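Local coordinates for protein nuclear hormone receptor HR38 (Drosophila melanogaster, PDB 1PDU) that acts as an orphan nuclear receptor mediating an atypical ecdysteroid signalling pathway, its ligand-binding domain probably helping to control transcription, at residues E68-Y73 and L152-L157; A88-F93 and Q214-I219; D105-L108 and T114-H117. All coordinates share one frame; numbering follows the deposited sequence.

Contact 1: residues E68-Y73 and L152-L157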
ATOM      1  N   GLU A  68      -9.246   7.123  -5.632  1.00 38.81           N
ATOM      2  CA  GLU A  68     -10.271   7.968  -6.225  1.00 40.44           C
ATOM      3  C   GLU A  68     -11.029   7.289  -7.345  1.00 40.36           C
ATOM      4  O   GLU A  68     -12.056   7.787  -7.794  1.00 40.59           O
ATOM      5  CB  GLU A  68      -9.654   9.285  -6.714  1.00 42.37           C
ATOM      6  CG  GLU A  68      -9.095  10.140  -5.570  1.00 45.08           C
ATOM      7  CD  GLU A  68      -8.450  11.430  -6.039  1.00 46.89           C
ATOM      8  OE1 GLU A  68      -7.819  11.413  -7.123  1.00 47.68           O
ATOM      9  OE2 GLU A  68      -8.556  12.449  -5.313  1.00 47.15           O
ATOM     10  N   LYS A  69     -10.532   6.145  -7.795  1.00 40.35           N
ATOM     11  CA  LYS A  69     -11.220   5.422  -8.856  1.00 39.91           C
ATOM     12  C   LYS A  69     -12.033   4.280  -8.271  1.00 39.24           C
ATOM     13  O   LYS A  69     -12.699   3.550  -9.005  1.00 39.11           O
ATOM     14  CB  LYS A  69     -10.228   4.897  -9.896  1.00 40.34           C
ATOM     15  CG  LYS A  69      -9.510   6.009 -10.630  1.00 43.24           C
ATOM     16  CD  LYS A  69      -8.792   5.516 -11.879  1.00 45.33           C
ATOM     17  CE  LYS A  69      -8.279   6.708 -12.690  1.00 48.19           C
ATOM     18  NZ  LYS A  69      -7.905   6.363 -14.096  1.00 49.99           N
ATOM     19  N   ILE A  70     -11.975   4.116  -6.949  1.00 38.41           N
ATOM     20  CA  ILE A  70     -12.755   3.061  -6.309  1.00 37.86           C
ATOM     21  C   ILE A  70     -14.212   3.507  -6.376  1.00 38.69           C
ATOM     22  O   ILE A  70     -14.609   4.465  -5.709  1.00 39.48           O
ATOM     23  CB  ILE A  70     -12.379   2.871  -4.835  1.00 36.80           C
ATOM     24  CG1 ILE A  70     -10.963   2.307  -4.717  1.00 36.56           C
ATOM     25  CG2 ILE A  70     -13.385   1.954  -4.170  1.00 34.64           C
ATOM     26  CD1 ILE A  70     -10.469   2.191  -3.290  1.00 36.61           C
ATOM     27  N   PRO A  71     -15.031   2.823  -7.189  1.00 38.48           N
ATOM     28  CA  PRO A  71     -16.428   3.255  -7.256  1.00 38.36           C
ATOM     29  C   PRO A  71     -17.053   3.375  -5.872  1.00 38.54           C
ATOM     30  O   PRO A  71     -16.894   2.492  -5.034  1.00 38.77           O
ATOM     31  CB  PRO A  71     -17.081   2.192  -8.142  1.00 37.61           C
ATOM     32  CG  PRO A  71     -16.190   1.010  -8.000  1.00 37.93           C
ATOM     33  CD  PRO A  71     -14.815   1.574  -7.935  1.00 37.04           C
ATOM     34  N   GLY A  72     -17.728   4.496  -5.633  1.00 38.97           N
ATOM     35  CA  GLY A  72     -18.365   4.730  -4.349  1.00 39.92           C
ATOM     36  C   GLY A  72     -17.527   5.564  -3.396  1.00 41.68           C
ATOM     37  O   GLY A  72     -18.034   6.062  -2.385  1.00 42.48           O
ATOM     38  N   TYR A  73     -16.243   5.721  -3.706  1.00 41.72           N
ATOM     39  CA  TYR A  73     -15.350   6.496  -2.852  1.00 42.20           C
ATOM     40  C   TYR A  73     -15.726   7.970  -2.851  1.00 42.29           C
ATOM     41  O   TYR A  73     -15.774   8.605  -1.798  1.00 41.28           O
ATOM     42  CB  TYR A  73     -13.903   6.349  -3.324  1.00 42.71           C
ATOM     43  CG  TYR A  73     -12.877   7.042  -2.447  1.00 42.37           C
ATOM     44  CD1 TYR A  73     -12.616   6.589  -1.156  1.00 42.76           C
ATOM     45  CD2 TYR A  73     -12.127   8.111  -2.930  1.00 43.21           C
ATOM     46  CE1 TYR A  73     -11.625   7.177  -0.370  1.00 43.01           C
ATOM     47  CE2 TYR A  73     -11.131   8.705  -2.151  1.00 43.54           C
ATOM     48  CZ  TYR A  73     -10.884   8.228  -0.876  1.00 43.41           C
ATOM     49  OH  TYR A  73      -9.872   8.771  -0.121  1.00 44.42           O
ATOM     50  N   LEU A 152      -8.007  -6.408  -1.831  1.00 29.27           N
ATOM     51  CA  LEU A 152      -7.242  -6.309  -0.596  1.00 30.34           C
ATOM     52  C   LEU A 152      -6.799  -4.850  -0.374  1.00 29.98           C
ATOM     53  O   LEU A 152      -6.817  -4.341   0.752  1.00 30.38           O
ATOM     54  CB  LEU A 152      -6.035  -7.244  -0.682  1.00 33.53           C
ATOM     55  CG  LEU A 152      -6.310  -8.744  -0.557  1.00 36.16           C
ATOM     56  CD1 LEU A 152      -4.993  -9.507  -0.442  1.00 36.70           C
ATOM     57  CD2 LEU A 152      -7.188  -8.999   0.660  1.00 35.92           C
ATOM     58  N   CYS A 153      -6.427  -4.170  -1.453  1.00 28.96           N
ATOM     59  CA  CYS A 153      -6.019  -2.773  -1.361  1.00 28.78           C
ATOM     60  C   CYS A 153      -7.200  -1.888  -0.995  1.00 29.60           C
ATOM     61  O   CYS A 153      -7.108  -1.065  -0.091  1.00 29.66           O
ATOM     62  CB  CYS A 153      -5.445  -2.289  -2.687  1.00 28.19           C
ATOM     63  SG  CYS A 153      -3.827  -2.944  -3.065  1.00 31.38           S
ATOM     64  N   ALA A 154      -8.309  -2.054  -1.709  1.00 29.41           N
ATOM     65  CA  ALA A 154      -9.493  -1.252  -1.453  1.00 28.59           C
ATOM     66  C   ALA A 154      -9.962  -1.479  -0.024  1.00 29.41           C
ATOM     67  O   ALA A 154     -10.516  -0.574   0.606  1.00 29.70           O
ATOM     68  CB  ALA A 154     -10.593  -1.607  -2.439  1.00 26.65           C
ATOM     69  N   LEU A 155      -9.730  -2.684   0.494  1.00 30.48           N
ATOM     70  CA  LEU A 155     -10.137  -3.001   1.859  1.00 31.37           C
ATOM     71  C   LEU A 155      -9.179  -2.404   2.880  1.00 32.11           C
ATOM     72  O   LEU A 155      -9.517  -2.262   4.052  1.00 33.84           O
ATOM     73  CB  LEU A 155     -10.233  -4.508   2.057  1.00 31.18           C
ATOM     74  CG  LEU A 155     -11.471  -5.185   1.467  1.00 32.87           C
ATOM     75  CD1 LEU A 155     -11.374  -6.685   1.724  1.00 33.55           C
ATOM     76  CD2 LEU A 155     -12.751  -4.613   2.088  1.00 31.61           C
ATOM     77  N   THR A 156      -7.977  -2.055   2.442  1.00 32.65           N
ATOM     78  CA  THR A 156      -7.014  -1.441   3.342  1.00 32.38           C
ATOM     79  C   THR A 156      -7.443   0.013   3.526  1.00 32.58           C
ATOM     80  O   THR A 156      -7.276   0.595   4.593  1.00 31.30           O
ATOM     81  CB  THR A 156      -5.600  -1.481   2.750  1.00 32.98           C
ATOM     82  OG1 THR A 156      -5.220  -2.846   2.529  1.00 33.86           O
ATOM     83  CG2 THR A 156      -4.602  -0.821   3.694  1.00 32.37           C
ATOM     84  N   LEU A 157      -8.018   0.579   2.470  1.00 33.08           N
ATOM     85  CA  LEU A 157      -8.477   1.965   2.477  1.00 33.10           C
ATOM     86  C   LEU A 157      -9.870   2.115   3.084  1.00 34.14           C
ATOM     87  O   LEU A 157     -10.088   2.948   3.967  1.00 33.17           O
ATOM     88  CB  LEU A 157      -8.487   2.521   1.050  1.00 30.82           C
ATOM     89  CG  LEU A 157      -9.077   3.929   0.965  1.00 31.67           C
ATOM     90  CD1 LEU A 157      -8.144   4.915   1.662  1.00 30.59           C
ATOM     91  CD2 LEU A 157      -9.288   4.316  -0.487  1.00 31.71           C
TER

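Contact 2: residues A88-F93 and Q214-I219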
ATOM      1  N   ALA A  88      -4.563   5.177   5.786  1.00 30.52           N
ATOM      2  CA  ALA A  88      -4.096   3.965   5.122  1.00 31.31           C
ATOM      3  C   ALA A  88      -2.962   4.164   4.126  1.00 30.99           C
ATOM      4  O   ALA A  88      -2.431   3.186   3.576  1.00 31.53           O
ATOM      5  CB  ALA A  88      -5.271   3.279   4.414  1.00 30.71           C
ATOM      6  N   SER A  89      -2.581   5.412   3.898  1.00 29.16           N
ATOM      7  CA  SER A  89      -1.547   5.684   2.920  1.00 28.93           C
ATOM      8  C   SER A  89      -0.288   4.854   3.126  1.00 28.57           C
ATOM      9  O   SER A  89       0.219   4.265   2.175  1.00 27.39           O
ATOM     10  CB  SER A  89      -1.228   7.181   2.888  1.00 28.17           C
ATOM     11  OG  SER A  89      -0.893   7.665   4.172  1.00 33.29           O
ATOM     12  N   LEU A  90       0.216   4.791   4.355  1.00 29.19           N
ATOM     13  CA  LEU A  90       1.417   4.004   4.612  1.00 28.75           C
ATOM     14  C   LEU A  90       1.141   2.523   4.365  1.00 27.67           C
ATOM     15  O   LEU A  90       1.971   1.821   3.800  1.00 29.01           O
ATOM     16  CB  LEU A  90       1.924   4.212   6.045  1.00 28.00           C
ATOM     17  CG  LEU A  90       3.259   3.518   6.333  1.00 29.86           C
ATOM     18  CD1 LEU A  90       4.323   4.073   5.385  1.00 26.93           C
ATOM     19  CD2 LEU A  90       3.676   3.728   7.802  1.00 28.30           C
ATOM     20  N   GLU A  91      -0.029   2.046   4.775  1.00 28.26           N
ATOM     21  CA  GLU A  91      -0.366   0.641   4.568  1.00 29.60           C
ATOM     22  C   GLU A  91      -0.450   0.307   3.081  1.00 28.18           C
ATOM     23  O   GLU A  91       0.073  -0.706   2.638  1.00 26.14           O
ATOM     24  CB  GLU A  91      -1.682   0.294   5.262  1.00 29.79           C
ATOM     25  CG  GLU A  91      -1.588   0.366   6.771  1.00 32.72           C
ATOM     26  CD  GLU A  91      -2.916   0.125   7.447  1.00 34.80           C
ATOM     27  OE1 GLU A  91      -3.334  -1.047   7.563  1.00 38.43           O
ATOM     28  OE2 GLU A  91      -3.554   1.115   7.852  1.00 37.41           O
ATOM     29  N   LEU A  92      -1.116   1.164   2.315  1.00 28.18           N
ATOM     30  CA  LEU A  92      -1.238   0.943   0.880  1.00 27.73           C
ATOM     31  C   LEU A  92       0.153   0.932   0.266  1.00 27.06           C
ATOM     32  O   LEU A  92       0.466   0.104  -0.592  1.00 26.49           O
ATOM     33  CB  LEU A  92      -2.087   2.047   0.254  1.00 28.43           C
ATOM     34  CG  LEU A  92      -3.545   1.936   0.697  1.00 30.07           C
ATOM     35  CD1 LEU A  92      -4.353   3.177   0.324  1.00 30.94           C
ATOM     36  CD2 LEU A  92      -4.125   0.693   0.044  1.00 31.71           C
ATOM     37  N   PHE A  93       0.991   1.851   0.728  1.00 26.02           N
ATOM     38  CA  PHE A  93       2.345   1.944   0.235  1.00 26.83           C
ATOM     39  C   PHE A  93       3.084   0.626   0.501  1.00 26.48           C
ATOM     40  O   PHE A  93       3.704   0.057  -0.396  1.00 26.69           O
ATOM     41  CB  PHE A  93       3.065   3.109   0.921  1.00 26.42           C
ATOM     42  CG  PHE A  93       4.501   3.273   0.490  1.00 27.79           C
ATOM     43  CD1 PHE A  93       4.813   3.705  -0.794  1.00 27.26           C
ATOM     44  CD2 PHE A  93       5.541   2.972   1.368  1.00 26.61           C
ATOM     45  CE1 PHE A  93       6.146   3.837  -1.206  1.00 27.86           C
ATOM     46  CE2 PHE A  93       6.877   3.097   0.968  1.00 28.99           C
ATOM     47  CZ  PHE A  93       7.183   3.529  -0.322  1.00 27.91           C
ATOM     48  N   GLN A 214       5.183  -0.348  12.565  1.00 34.84           N
ATOM     49  CA  GLN A 214       6.627  -0.415  12.661  1.00 35.90           C
ATOM     50  C   GLN A 214       7.245   0.642  11.734  1.00 35.44           C
ATOM     51  O   GLN A 214       8.348   1.143  11.974  1.00 34.90           O
ATOM     52  CB  GLN A 214       7.063  -1.811  12.251  1.00 37.78           C
ATOM     53  CG  GLN A 214       8.411  -2.209  12.709  1.00 42.47           C
ATOM     54  CD  GLN A 214       8.758  -3.587  12.214  1.00 46.12           C
ATOM     55  OE1 GLN A 214       7.938  -4.517  12.298  1.00 47.16           O
ATOM     56  NE2 GLN A 214       9.976  -3.739  11.697  1.00 46.44           N
ATOM     57  N   GLY A 215       6.522   0.969  10.667  1.00 34.54           N
ATOM     58  CA  GLY A 215       6.996   1.970   9.732  1.00 33.83           C
ATOM     59  C   GLY A 215       6.921   3.351  10.352  1.00 32.61           C
ATOM     60  O   GLY A 215       7.829   4.167  10.179  1.00 34.06           O
ATOM     61  N   LEU A 216       5.835   3.618  11.069  1.00 31.24           N
ATOM     62  CA  LEU A 216       5.660   4.903  11.726  1.00 32.33           C
ATOM     63  C   LEU A 216       6.813   5.160  12.684  1.00 32.41           C
ATOM     64  O   LEU A 216       7.293   6.285  12.802  1.00 30.38           O
ATOM     65  CB  LEU A 216       4.358   4.931  12.519  1.00 33.90           C
ATOM     66  CG  LEU A 216       3.093   4.989  11.692  1.00 36.88           C
ATOM     67  CD1 LEU A 216       1.894   4.930  12.628  1.00 37.14           C
ATOM     68  CD2 LEU A 216       3.104   6.267  10.842  1.00 36.10           C
ATOM     69  N   GLN A 217       7.239   4.105  13.374  1.00 32.78           N
ATOM     70  CA  GLN A 217       8.338   4.209  14.321  1.00 34.26           C
ATOM     71  C   GLN A 217       9.579   4.683  13.598  1.00 33.42           C
ATOM     72  O   GLN A 217      10.269   5.598  14.053  1.00 31.91           O
ATOM     73  CB  GLN A 217       8.605   2.852  14.974  1.00 36.10           C
ATOM     74  CG  GLN A 217       7.643   2.503  16.107  1.00 41.83           C
ATOM     75  CD  GLN A 217       7.425   1.004  16.260  1.00 44.62           C
ATOM     76  OE1 GLN A 217       8.351   0.203  16.093  1.00 47.07           O
ATOM     77  NE2 GLN A 217       6.197   0.619  16.589  1.00 46.40           N
ATOM     78  N   ARG A 218       9.851   4.074  12.449  1.00 33.01           N
ATOM     79  CA  ARG A 218      11.033   4.447  11.698  1.00 33.44           C
ATOM     80  C   ARG A 218      10.889   5.843  11.115  1.00 31.93           C
ATOM     81  O   ARG A 218      11.841   6.614  11.089  1.00 33.28           O
ATOM     82  CB  ARG A 218      11.312   3.436  10.584  1.00 34.89           C
ATOM     83  CG  ARG A 218      12.802   3.260  10.290  1.00 40.06           C
ATOM     84  CD  ARG A 218      13.470   4.579   9.986  1.00 43.06           C
ATOM     85  NE  ARG A 218      14.812   4.446   9.428  1.00 46.10           N
ATOM     86  CZ  ARG A 218      15.890   4.075  10.112  1.00 47.68           C
ATOM     87  NH1 ARG A 218      15.810   3.781  11.409  1.00 49.20           N
ATOM     88  NH2 ARG A 218      17.063   4.034   9.498  1.00 48.00           N
ATOM     89  N   ILE A 219       9.699   6.177  10.648  1.00 31.08           N
ATOM     90  CA  ILE A 219       9.498   7.499  10.083  1.00 29.96           C
ATOM     91  C   ILE A 219       9.560   8.534  11.205  1.00 29.15           C
ATOM     92  O   ILE A 219      10.050   9.644  11.014  1.00 27.91           O
ATOM     93  CB  ILE A 219       8.152   7.580   9.343  1.00 29.22           C
ATOM     94  CG1 ILE A 219       8.148   6.555   8.199  1.00 29.72           C
ATOM     95  CG2 ILE A 219       7.931   8.988   8.812  1.00 28.14           C
ATOM     96  CD1 ILE A 219       6.821   6.416   7.464  1.00 28.12           C
TER

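Contact 3: residues D105-L108 and T114-H117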
ATOM      1  N   ASP A 105      15.621 -10.952  -4.654  1.00 55.83           N
ATOM      2  CA  ASP A 105      15.686  -9.922  -5.672  1.00 53.77           C
ATOM      3  C   ASP A 105      16.580  -8.837  -5.113  1.00 51.52           C
ATOM      4  O   ASP A 105      16.613  -8.620  -3.903  1.00 51.46           O
ATOM      5  CB  ASP A 105      14.284  -9.373  -5.909  1.00 55.02           C
ATOM      6  CG  ASP A 105      14.197  -8.489  -7.122  1.00 56.79           C
ATOM      7  OD1 ASP A 105      15.098  -7.650  -7.318  1.00 58.64           O
ATOM      8  OD2 ASP A 105      13.214  -8.633  -7.878  1.00 56.89           O
ATOM      9  N   THR A 106      17.311  -8.163  -5.989  1.00 49.62           N
ATOM     10  CA  THR A 106      18.197  -7.097  -5.548  1.00 47.43           C
ATOM     11  C   THR A 106      17.475  -5.757  -5.610  1.00 45.00           C
ATOM     12  O   THR A 106      17.690  -4.891  -4.761  1.00 45.10           O
ATOM     13  CB  THR A 106      19.472  -7.030  -6.420  1.00 48.04           C
ATOM     14  OG1 THR A 106      19.130  -6.583  -7.737  1.00 48.96           O
ATOM     15  CG2 THR A 106      20.111  -8.406  -6.519  1.00 48.25           C
ATOM     16  N   LYS A 107      16.599  -5.597  -6.601  1.00 40.98           N
ATOM     17  CA  LYS A 107      15.867  -4.344  -6.776  1.00 39.01           C
ATOM     18  C   LYS A 107      14.591  -4.254  -5.934  1.00 37.98           C
ATOM     19  O   LYS A 107      14.157  -5.222  -5.310  1.00 37.40           O
ATOM     20  CB  LYS A 107      15.477  -4.175  -8.242  1.00 37.17           C
ATOM     21  CG  LYS A 107      14.439  -5.194  -8.650  1.00 35.41           C
ATOM     22  CD  LYS A 107      13.972  -5.040 -10.071  1.00 36.30           C
ATOM     23  CE  LYS A 107      13.004  -6.164 -10.399  1.00 36.01           C
ATOM     24  NZ  LYS A 107      12.355  -5.930 -11.696  1.00 39.45           N
ATOM     25  N   LEU A 108      13.998  -3.072  -5.943  1.00 35.86           N
ATOM     26  CA  LEU A 108      12.755  -2.822  -5.243  1.00 35.59           C
ATOM     27  C   LEU A 108      12.071  -1.740  -6.080  1.00 34.26           C
ATOM     28  O   LEU A 108      12.648  -0.681  -6.322  1.00 34.22           O
ATOM     29  CB  LEU A 108      13.040  -2.327  -3.823  1.00 37.32           C
ATOM     30  CG  LEU A 108      11.958  -2.570  -2.768  1.00 38.28           C
ATOM     31  CD1 LEU A 108      11.247  -3.883  -3.041  1.00 37.97           C
ATOM     32  CD2 LEU A 108      12.595  -2.594  -1.384  1.00 38.62           C
ATOM     33  N   THR A 114       9.788   4.560  -9.479  1.00 31.23           N
ATOM     34  CA  THR A 114      11.183   4.568  -9.054  1.00 31.06           C
ATOM     35  C   THR A 114      11.662   3.190  -8.624  1.00 29.90           C
ATOM     36  O   THR A 114      10.961   2.479  -7.902  1.00 29.79           O
ATOM     37  CB  THR A 114      11.401   5.544  -7.884  1.00 31.63           C
ATOM     38  OG1 THR A 114      11.185   6.885  -8.339  1.00 33.65           O
ATOM     39  CG2 THR A 114      12.822   5.412  -7.324  1.00 32.02           C
ATOM     40  N   VAL A 115      12.858   2.823  -9.082  1.00 29.06           N
ATOM     41  CA  VAL A 115      13.471   1.538  -8.750  1.00 29.09           C
ATOM     42  C   VAL A 115      14.803   1.815  -8.062  1.00 29.58           C
ATOM     43  O   VAL A 115      15.559   2.679  -8.497  1.00 30.53           O
ATOM     44  CB  VAL A 115      13.758   0.700 -10.015  1.00 29.97           C
ATOM     45  CG1 VAL A 115      14.380  -0.647  -9.628  1.00 29.42           C
ATOM     46  CG2 VAL A 115      12.484   0.502 -10.808  1.00 30.30           C
ATOM     47  N   LEU A 116      15.085   1.086  -6.988  1.00 30.74           N
ATOM     48  CA  LEU A 116      16.335   1.245  -6.241  1.00 31.49           C
ATOM     49  C   LEU A 116      16.835  -0.130  -5.813  1.00 31.67           C
ATOM     50  O   LEU A 116      16.111  -1.127  -5.931  1.00 30.93           O
ATOM     51  CB  LEU A 116      16.103   2.075  -4.972  1.00 32.65           C
ATOM     52  CG  LEU A 116      15.444   3.456  -5.029  1.00 34.72           C
ATOM     53  CD1 LEU A 116      14.965   3.837  -3.630  1.00 34.42           C
ATOM     54  CD2 LEU A 116      16.425   4.486  -5.569  1.00 34.32           C
ATOM     55  N   HIS A 117      18.069  -0.182  -5.315  1.00 32.27           N
ATOM     56  CA  HIS A 117      18.613  -1.436  -4.803  1.00 32.44           C
ATOM     57  C   HIS A 117      17.977  -1.590  -3.427  1.00 32.91           C
ATOM     58  O   HIS A 117      17.677  -0.599  -2.763  1.00 33.21           O
ATOM     59  CB  HIS A 117      20.121  -1.374  -4.549  1.00 30.53           C
ATOM     60  CG  HIS A 117      20.973  -1.317  -5.774  1.00 30.80           C
ATOM     61  ND1 HIS A 117      21.156  -0.161  -6.502  1.00 32.02           N
ATOM     62  CD2 HIS A 117      21.790  -2.246  -6.330  1.00 30.73           C
ATOM     63  CE1 HIS A 117      22.055  -0.376  -7.448  1.00 32.38           C
ATOM     64  NE2 HIS A 117      22.457  -1.633  -7.364  1.00 31.92           N
TER

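Contact 1: residues E68-Y73 and L152-L157
Leu157, the last residue of helix 146-157, meets both Ile70 and Tyr73 of the loop opposite through a single methyl group. Its CD2 lies 3.7 Å from Ile70 CD1, and the two side chains run at a slant to one another. The same CD2 comes 3.7 Å from Tyr73 CE1, approaching the ring obliquely with the leucine chain nearly perpendicular to the tyrosine side chain. With CG anti to the backbone N (chi1 175°), Leu157 extends far enough from its helix to reach both partners. Ile70 uses the end of its longer branch, and its CD1 also rests 3.9 Å from Ala154 CB, one helical turn before Leu157. This all-apolar patch belongs to the alpha-helical sandwich of the nuclear receptor ligand-binding domain, where it packs the loop between helices 45-67 and 78-100 against helix 146-157. The loop itself is shaped by a type II beta turn from Ile70 to Tyr73, closed by the bond from Tyr73 N to Ile70 O at 2.9 Å, and the side chains at its two ends both start out toward the helix. Leu19 of helix 15-25 packs against Ile70, while Ala67 at the end of helix 45-67 touches Leu157.

Contact 2: residues A88-F93 and Q214-I219
Leu90 inserts its forked side chain against Gly215, Leu216 and Ile219 where two long helices of the nuclear receptor ligand-binding fold cross. Helices 78-100 and 204-225 both belong to the layered helical sandwich of this domain, and their short segments here run at 106° to each other. The axes approach to 11.0 Å, a separation bridged chiefly by the one leucine.

The side-chain contacts are apolar and are shared by the two methyls of Leu90. CD1 meets Ile219 CD1 at 4.0 Å, the two chains reaching toward each other tip to tip; Ile219 CD1 lies only a little farther, 4.2 Å, from Leu90 CD2. That second methyl, Leu90 CD2, is 4.0 Å from Leu216 CD2, and there the leucines slant past one another. Placing CG anti to the backbone N (chi1 -174°) carries the Leu90 fork out from its own helix toward the other. Leu216 leaves its helix alongside the interface, and the end of its chain turns in to Leu90, which is thus met by side chains from successive turns of helix 204-225. Phe238 of the C-terminal region packs on Ile219.

A second set of contacts is between side chain and backbone. Gly215, with no side chain, leaves its backbone open to the CD2 methyl of Leu90; the CA atoms of Leu90 and Gly215 are 7.8 Å apart.

Polar groups act around this apolar centre rather than within it. Glu91, buried on the adjoining face of helix 78-100, forms salt bridges through its two carboxylate oxygens to Arg209 and Arg161, the former tying it to helix 204-225. Gln214 NE2 is hydrogen-bonded to Asp131 OD2. On the backbone side of the contact, Leu90 CD2 lies 4.1 Å from Gly215 C and 3.9 Å from Leu216 N.

Contact 3: residues D105-L108 and T114-H117
The small antiparallel beta hairpin of the ligand-binding domain, the sheet characteristic of this otherwise helical nuclear receptor fold, brings Leu108 opposite Leu116 and Lys107 opposite His117. Leu108 and Leu116 form the hydrogen-bonded pair, joined by two backbone bonds of unequal quality. Leu116 N donates to Leu108 O at 3.1 Å, with an N-H...O angle of 164° and the donor lying in the carbonyl plane. The return bond, from Leu108 N to Leu116 O, is bent to 129° and weak. Both leucine side chains lie on the same face of the sheet, where Leu116 packs on Leu55 of helix 45-67 and Leu108 on Met133 of helix 128-142.

Lys107 and His117 are a non-hydrogen-bonded pair whose side chains diverge; the His117 ring stacks with Tyr38. Leu116 O also receives a CA-H...O contact from Lys107 CA, at 3.3 Å. Beyond the Leu108-Leu116 pair, Leu108 O takes a similar contact from Val115 CA at 3.4 Å.

Apolar contact between the strands comes from the aliphatic base of the lysine, away from its charged end. Val115 CG1, anti to its own backbone N (chi1 -179°), swings over toward the neighbouring strand, where it stands 3.9 Å from Lys107 CB. The same methyl also packs against the backbone there, with Val115 CG1 3.7 Å from Leu108 O.

How the contacts relate
Contacts 1 and 2 are adjoining parts of one helical core, although their centres are 18 Å apart. Helix 78-100 joins them: Ala88 CB lies 3.4 Å from Thr156 O, and Leu92 CD2 packs 3.5 Å from Cys153 O, so the face of this helix turned from contact 2 rests on helix 146-157. In sequence the two contacts interlock, their segments alternating along the chain. Contact 3 stands apart, its centre 27 Å from that of contact 1 and on the other side of the chain's centre. It is nearer contact 2, with closest atoms about 8 Å apart, and its first strand follows helix 78-100 in the chain.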